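Local coordinates for iron dependent repressor (Sulfolobus solfataricus, PDB 2X4H), which probably acts as a metal-dependent DNA-binding transcriptional regulator of the DtxR/MntR family, and binds zinc ions in this crystal, at residues S17-Y25 and I37-V48. Residues are numbered along the deposited sequence; the frame is centred on the assembly and turned at random.
Sequences SYLLTIKRY and IAKDLKIAPSSV
I37 touches I22 and Y18 where helix 34-41 of the winged helix-turn-helix domain meets helix 13-27. The family binds DNA through this domain, and this protein probably does too. Helix 34-41, the turn at 42-44 and helix 45-57 form the helix-turn-helix, and helix 13-27 packs across it. The short helical segments 17-25 and 37-41 run at 120° to each other.

I37 CD1 lies 3.7 Å from I22 CG1. Its other branch, CG2, lies near the Y18 ring.

One turn on, D40 meets the end of Y25. The Y25 OH gives a hydrogen bond to D40 OD1. The modelled length is very short, so the exact value is doubtful. Ring and carboxylate are nearly coplanar, 8° apart, and OD1 sits at the ring edge. R24 NH1 makes a long salt bridge to the same oxygen, D40 OD1, at 3.4 Å, with the guanidinium turned steeply against the carboxylate plane. R36 forms a weak, long ion pair with OD2.

L41 divides its two methyls. CD1 makes a CH-pi contact over one face of Y18, 4.0 Å from the ring centroid. CD2 lies 3.5 Å from T21 OG1 and also reaches S17 CB. OG1 sits beside the backbone N of T21 (chi1 -58°), from where it hydrogen-bonds back to S17 O. That oxygen also accepts from T21 N, on the opposite face of its carbonyl plane.

K42, with positive phi, forms a Schellman motif, and the chain turns to I43. I43 CD1 packs against Y18 CZ at 3.8 Å. Beyond the N-cap residue A44, V48 packs against Y18. E51, a zinc ligand on the same helix, also touches this tyrosine. V48 CA lies in the ring plane at its edge, and V48 CG1 is 4.0 Å from Y18 CE2.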
loop_
_atom_site.group_PDB
_atom_site.type_symbol
_atom_site.label_atom_id
_atom_site.label_comp_id
_atom_site.label_asym_id
_atom_site.label_seq_id
_atom_site.Cartn_x
_atom_site.Cartn_y
_atom_site.Cartn_z
ATOM N N SER C 17 -4.868 -2.798 -14.196
ATOM C CA SER C 17 -4.037 -2.384 -15.342
ATOM C C SER C 17 -2.555 -2.724 -15.176
ATOM O O SER C 17 -1.906 -3.180 -16.115
ATOM C CB SER C 17 -4.183 -0.882 -15.592
ATOM O OG SER C 17 -5.416 -0.627 -16.219
ATOM N N TYR C 18 -2.023 -2.476 -13.977
ATOM C CA TYR C 18 -0.641 -2.840 -13.675
ATOM C C TYR C 18 -0.442 -4.316 -13.905
ATOM O O TYR C 18 0.486 -4.711 -14.591
ATOM C CB TYR C 18 -0.283 -2.529 -12.217
ATOM C CG TYR C 18 0.291 -1.165 -11.966
ATOM C CD1 TYR C 18 -0.506 -0.021 -12.044
ATOM C CD2 TYR C 18 1.625 -1.013 -11.588
ATOM C CE1 TYR C 18 0.020 1.248 -11.798
ATOM C CE2 TYR C 18 2.156 0.245 -11.329
ATOM C CZ TYR C 18 1.353 1.369 -11.431
ATOM O OH TYR C 18 1.895 2.608 -11.173
ATOM N N LEU C 19 -1.321 -5.128 -13.324
ATOM C CA LEU C 19 -1.165 -6.578 -13.366
ATOM C C LEU C 19 -1.307 -7.146 -14.759
ATOM O O LEU C 19 -0.658 -8.141 -15.079
ATOM C CB LEU C 19 -2.151 -7.294 -12.445
ATOM C CG LEU C 19 -2.076 -6.997 -10.947
ATOM C CD1 LEU C 19 -3.000 -7.941 -10.208
ATOM C CD2 LEU C 19 -0.644 -7.086 -10.397
ATOM N N LEU C 20 -2.158 -6.546 -15.583
ATOM C CA LEU C 20 -2.297 -7.003 -16.969
ATOM C C LEU C 20 -1.050 -6.624 -17.759
ATOM O O LEU C 20 -0.654 -7.347 -18.665
ATOM C CB LEU C 20 -3.545 -6.416 -17.638
ATOM C CG LEU C 20 -4.876 -7.038 -17.208
ATOM C CD1 LEU C 20 -6.050 -6.098 -17.476
ATOM C CD2 LEU C 20 -5.076 -8.386 -17.905
ATOM N N THR C 21 -0.429 -5.497 -17.413
ATOM C CA THR C 21 0.799 -5.085 -18.087
ATOM C C THR C 21 1.985 -5.955 -17.676
ATOM O O THR C 21 2.797 -6.322 -18.507
ATOM C CB THR C 21 1.155 -3.645 -17.791
ATOM O OG1 THR C 21 0.075 -2.794 -18.183
ATOM C CG2 THR C 21 2.390 -3.264 -18.557
ATOM N N ILE C 22 2.079 -6.265 -16.390
ATOM C CA ILE C 22 3.091 -7.187 -15.882
ATOM C C ILE C 22 2.903 -8.590 -16.504
ATOM O O ILE C 22 3.872 -9.218 -16.941
ATOM C CB ILE C 22 3.051 -7.251 -14.321
ATOM C CG1 ILE C 22 3.510 -5.927 -13.723
ATOM C CG2 ILE C 22 3.904 -8.417 -13.774
ATOM C CD1 ILE C 22 3.171 -5.771 -12.250
ATOM N N LYS C 23 1.663 -9.065 -16.572
ATOM C CA LYS C 23 1.379 -10.411 -17.133
ATOM C C LYS C 23 1.813 -10.582 -18.597
ATOM O O LYS C 23 2.265 -11.654 -18.989
ATOM C CB LYS C 23 -0.112 -10.776 -16.967
ATOM C CG LYS C 23 -0.463 -12.246 -17.275
ATOM C CD LYS C 23 -1.949 -12.504 -17.098
ATOM C CE LYS C 23 -2.335 -13.948 -17.429
ATOM N NZ LYS C 23 -2.140 -14.242 -18.861
ATOM N N ARG C 24 1.680 -9.526 -19.395
ATOM C CA ARG C 24 2.077 -9.567 -20.807
ATOM C C ARG C 24 3.571 -9.922 -20.935
ATOM O O ARG C 24 3.928 -10.842 -21.649
ATOM C CB ARG C 24 1.755 -8.219 -21.481
ATOM C CG ARG C 24 1.894 -8.184 -22.999
ATOM C CD ARG C 24 1.959 -6.752 -23.563
ATOM N NE ARG C 24 0.802 -5.906 -23.220
ATOM C CZ ARG C 24 0.831 -4.797 -22.460
ATOM N NH1 ARG C 24 1.962 -4.342 -21.913
ATOM N NH2 ARG C 24 -0.292 -4.118 -22.239
ATOM N N TYR C 25 4.438 -9.201 -20.223
ATOM C CA TYR C 25 5.863 -9.536 -20.172
ATOM C C TYR C 25 6.064 -10.965 -19.655
ATOM O O TYR C 25 6.693 -11.794 -20.344
ATOM C CB TYR C 25 6.653 -8.509 -19.324
ATOM C CG TYR C 25 6.672 -7.141 -19.966
ATOM C CD1 TYR C 25 5.869 -6.115 -19.491
ATOM C CD2 TYR C 25 7.448 -6.893 -21.094
ATOM C CE1 TYR C 25 5.860 -4.880 -20.101
ATOM C CE2 TYR C 25 7.438 -5.653 -21.708
ATOM C CZ TYR C 25 6.641 -4.659 -21.206
ATOM O OH TYR C 25 6.627 -3.440 -21.821
ATOM N N ILE C 37 6.928 -1.018 -17.655
ATOM C CA ILE C 37 5.587 -0.858 -17.094
ATOM C C ILE C 37 5.164 0.606 -17.150
ATOM O O ILE C 37 4.026 0.920 -17.505
ATOM C CB ILE C 37 5.516 -1.306 -15.632
ATOM C CG1 ILE C 37 5.884 -2.787 -15.483
ATOM C CG2 ILE C 37 4.121 -1.036 -15.063
ATOM C CD1 ILE C 37 6.011 -3.255 -14.025
ATOM N N ALA C 38 6.099 1.485 -16.801
ATOM C CA ALA C 38 5.855 2.920 -16.737
ATOM C C ALA C 38 5.520 3.484 -18.110
ATOM O O ALA C 38 4.552 4.237 -18.269
ATOM C CB ALA C 38 7.081 3.632 -16.152
ATOM N N LYS C 39 6.321 3.111 -19.103
ATOM C CA LYS C 39 6.096 3.574 -20.472
ATOM C C LYS C 39 4.801 3.007 -21.071
ATOM O O LYS C 39 4.033 3.738 -21.734
ATOM C CB LYS C 39 7.300 3.206 -21.338
ATOM C CG LYS C 39 7.354 3.889 -22.712
ATOM C CD LYS C 39 8.609 3.439 -23.471
ATOM C CE LYS C 39 8.700 4.033 -24.869
ATOM N NZ LYS C 39 10.085 3.840 -25.419
ATOM N N ASP C 40 4.538 1.725 -20.828
ATOM C CA ASP C 40 3.296 1.109 -21.329
ATOM C C ASP C 40 2.041 1.817 -20.790
ATOM O O ASP C 40 1.118 2.090 -21.545
ATOM C CB ASP C 40 3.256 -0.389 -20.999
ATOM C CG ASP C 40 4.387 -1.176 -21.675
ATOM O OD1 ASP C 40 4.648 -2.331 -21.274
ATOM O OD2 ASP C 40 5.026 -0.637 -22.606
ATOM N N LEU C 41 2.037 2.148 -19.495
ATOM C CA LEU C 41 0.896 2.829 -18.860
ATOM C C LEU C 41 0.954 4.358 -18.958
ATOM O O LEU C 41 0.031 5.038 -18.515
ATOM C CB LEU C 41 0.789 2.408 -17.388
ATOM C CG LEU C 41 0.481 0.929 -17.164
ATOM C CD1 LEU C 41 0.623 0.581 -15.698
ATOM C CD2 LEU C 41 -0.935 0.563 -17.721
ATOM N N LYS C 42 2.022 4.893 -19.547
ATOM C CA LYS C 42 2.196 6.347 -19.705
ATOM C C LYS C 42 2.215 7.066 -18.360
ATOM O O LYS C 42 1.508 8.061 -18.177
ATOM C CB LYS C 42 1.100 6.951 -20.604
ATOM C CG LYS C 42 0.945 6.268 -21.958
ATOM C CD LYS C 42 0.174 7.127 -22.979
ATOM C CE LYS C 42 -1.325 7.262 -22.663
ATOM N NZ LYS C 42 -1.597 8.242 -21.562
ATOM N N ILE C 43 3.007 6.545 -17.420
ATOM C CA ILE C 43 3.158 7.153 -16.083
ATOM C C ILE C 43 4.622 7.140 -15.605
ATOM O O ILE C 43 5.502 6.612 -16.295
ATOM C CB ILE C 43 2.230 6.473 -15.017
ATOM C CG1 ILE C 43 2.627 5.003 -14.802
ATOM C CG2 ILE C 43 0.771 6.619 -15.393
ATOM C CD1 ILE C 43 1.643 4.212 -13.932
ATOM N N ALA C 44 4.875 7.700 -14.416
ATOM C CA ALA C 44 6.246 7.910 -13.922
ATOM C C ALA C 44 6.821 6.667 -13.231
ATOM O O ALA C 44 6.112 5.970 -12.493
ATOM C CB ALA C 44 6.300 9.091 -12.991
ATOM N N PRO C 45 8.114 6.383 -13.477
ATOM C CA PRO C 45 8.774 5.242 -12.879
ATOM C C PRO C 45 8.675 5.171 -11.372
ATOM O O PRO C 45 8.429 4.087 -10.830
ATOM C CB PRO C 45 10.220 5.419 -13.328
ATOM C CG PRO C 45 10.080 6.000 -14.705
ATOM C CD PRO C 45 8.911 6.941 -14.589
ATOM N N SER C 46 8.861 6.319 -10.714
ATOM C CA SER C 46 8.752 6.431 -9.265
ATOM C C SER C 46 7.359 5.994 -8.809
ATOM O O SER C 46 7.231 5.256 -7.836
ATOM C CB SER C 46 9.019 7.880 -8.813
ATOM O OG SER C 46 8.011 8.745 -9.305
ATOM N N SER C 47 6.320 6.434 -9.518
ATOM C CA SER C 47 4.947 5.960 -9.256
ATOM C C SER C 47 4.824 4.447 -9.442
ATOM O O SER C 47 4.207 3.771 -8.620
ATOM C CB SER C 47 3.938 6.670 -10.152
ATOM O OG SER C 47 4.051 8.079 -10.049
ATOM N N VAL C 48 5.437 3.905 -10.493
ATOM C CA VAL C 48 5.410 2.466 -10.691
ATOM C C VAL C 48 6.165 1.737 -9.586
ATOM O O VAL C 48 5.673 0.747 -9.071
ATOM C CB VAL C 48 5.955 2.043 -12.076
ATOM C CG1 VAL C 48 6.032 0.515 -12.193
ATOM C CG2 VAL C 48 5.077 2.606 -13.178
#